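PDB 1L8W: VlsE1 from Borreliella burgdorferi, which is a variable surface lipoprotein antigen of the Lyme disease spirochaete, probably serving evasion of the host immune response by antigenic switching. Local coordinates for residues A[213-218]-A[302-307]. Numbering follows the deposited sequence.
Sequences GAVSAV and KGAAES
The peptide carbonyl of Ala304 is the flat group that Val215 meets: CG2 stands over one face, 3.8 Å from Ala304 O, while CG1 lies much closer to the level of the plane, beyond the oxygen and 3.9 Å from Ala304 O. CG1, anti to the backbone N of Val215 (chi1 170°), reaches on to Ser307, where it lies 3.9 Å from Ser307 CB; CG2 looks across to the methyl of Ala304, 4.3 Å from Ala304 CB. A branched valine suits this place because its two arms can touch Ala304 and, three residues on, Ser307 together, and the small alanine and serine let the backbones come close, with Val215 CA 6.3 Å from Ala304 CA. This is helix-to-helix packing inside the largely helical fold of the Borrelia lipoprotein family, joining the C-terminal end of helix 205-216 to the long helix 294-333. Beyond Val215 the first helix runs out: Gly213 O accepts both Ala217 N and Ser216 OG, the hydroxyl at 2.6 Å, from the same face of its carbonyl plane. Lys311, further along the long helix, donates to the carbonyl oxygens of Val215 and Val218, a positive charge that probably suits the carbonyl-rich end of a helix. Lys302 NZ forms salt bridges to Glu306 OE2, which offers its syn lone pair, and to Asp56.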
loop_
_atom_site.group_PDB
_atom_site.type_symbol
_atom_site.label_atom_id
_atom_site.label_comp_id
_atom_site.label_asym_id
_atom_site.label_seq_id
_atom_site.Cartn_x
_atom_site.Cartn_y
_atom_site.Cartn_z
ATOM N N GLY A 213 -13.863 -3.594 -7.094
ATOM C CA GLY A 213 -14.251 -2.532 -8.013
ATOM C C GLY A 213 -13.523 -1.239 -7.714
ATOM O O GLY A 213 -13.038 -0.563 -8.620
ATOM N N ALA A 214 -13.440 -0.902 -6.429
ATOM C CA ALA A 214 -12.756 0.300 -5.976
ATOM C C ALA A 214 -11.299 0.262 -6.433
ATOM O O ALA A 214 -10.756 1.262 -6.917
ATOM C CB ALA A 214 -12.834 0.394 -4.442
ATOM N N VAL A 215 -10.668 -0.898 -6.277
ATOM C CA VAL A 215 -9.279 -1.084 -6.682
ATOM C C VAL A 215 -9.139 -1.034 -8.207
ATOM O O VAL A 215 -8.151 -0.516 -8.730
ATOM C CB VAL A 215 -8.729 -2.446 -6.162
ATOM C CG1 VAL A 215 -7.366 -2.761 -6.794
ATOM C CG2 VAL A 215 -8.618 -2.411 -4.655
ATOM N N SER A 216 -10.123 -1.561 -8.925
ATOM C CA SER A 216 -10.043 -1.559 -10.383
ATOM C C SER A 216 -10.182 -0.161 -10.960
ATOM O O SER A 216 -9.572 0.155 -11.986
ATOM C CB SER A 216 -11.125 -2.454 -10.995
ATOM O OG SER A 216 -12.419 -1.901 -10.806
ATOM N N ALA A 217 -10.974 0.666 -10.281
ATOM C CA ALA A 217 -11.263 2.039 -10.699
ATOM C C ALA A 217 -10.162 3.077 -10.490
ATOM O O ALA A 217 -10.362 4.257 -10.792
ATOM C CB ALA A 217 -12.536 2.512 -10.005
ATOM N N VAL A 218 -9.009 2.659 -9.975
ATOM C CA VAL A 218 -7.914 3.598 -9.739
ATOM C C VAL A 218 -6.560 3.021 -10.152
ATOM O O VAL A 218 -6.371 1.805 -10.168
ATOM C CB VAL A 218 -7.856 4.011 -8.252
ATOM C CG1 VAL A 218 -9.157 4.700 -7.855
ATOM C CG2 VAL A 218 -7.609 2.782 -7.377
ATOM N N LYS A 302 -9.583 -11.352 -2.017
ATOM C CA LYS A 302 -8.196 -11.763 -2.191
ATOM C C LYS A 302 -7.636 -11.102 -3.456
ATOM O O LYS A 302 -6.521 -10.582 -3.464
ATOM C CB LYS A 302 -8.146 -13.292 -2.305
ATOM C CG LYS A 302 -6.775 -13.906 -2.371
ATOM C CD LYS A 302 -6.869 -15.429 -2.478
ATOM C CE LYS A 302 -5.491 -16.074 -2.682
ATOM N NZ LYS A 302 -4.860 -15.654 -3.976
ATOM N N GLY A 303 -8.429 -11.105 -4.521
ATOM C CA GLY A 303 -7.986 -10.508 -5.764
ATOM C C GLY A 303 -7.763 -9.018 -5.627
ATOM O O GLY A 303 -6.840 -8.463 -6.224
ATOM N N ALA A 304 -8.604 -8.373 -4.825
ATOM C CA ALA A 304 -8.526 -6.933 -4.612
ATOM C C ALA A 304 -7.301 -6.524 -3.812
ATOM O O ALA A 304 -6.565 -5.615 -4.197
ATOM C CB ALA A 304 -9.796 -6.446 -3.906
ATOM N N ALA A 305 -7.101 -7.186 -2.680
ATOM C CA ALA A 305 -5.974 -6.896 -1.809
ATOM C C ALA A 305 -4.688 -7.090 -2.594
ATOM O O ALA A 305 -3.777 -6.259 -2.544
ATOM C CB ALA A 305 -6.000 -7.834 -0.590
ATOM N N GLU A 306 -4.625 -8.191 -3.334
ATOM C CA GLU A 306 -3.443 -8.487 -4.134
ATOM C C GLU A 306 -3.256 -7.457 -5.237
ATOM O O GLU A 306 -2.147 -6.950 -5.439
ATOM C CB GLU A 306 -3.541 -9.908 -4.694
ATOM C CG GLU A 306 -3.365 -10.966 -3.599
ATOM C CD GLU A 306 -3.650 -12.373 -4.066
ATOM O OE1 GLU A 306 -3.645 -12.618 -5.298
ATOM O OE2 GLU A 306 -3.865 -13.241 -3.193
ATOM N N SER A 307 -4.323 -7.128 -5.951
ATOM C CA SER A 307 -4.185 -6.116 -6.996
ATOM C C SER A 307 -3.825 -4.770 -6.375
ATOM O O SER A 307 -2.994 -4.042 -6.908
ATOM C CB SER A 307 -5.473 -5.987 -7.802
ATOM O OG SER A 307 -5.625 -7.113 -8.638
#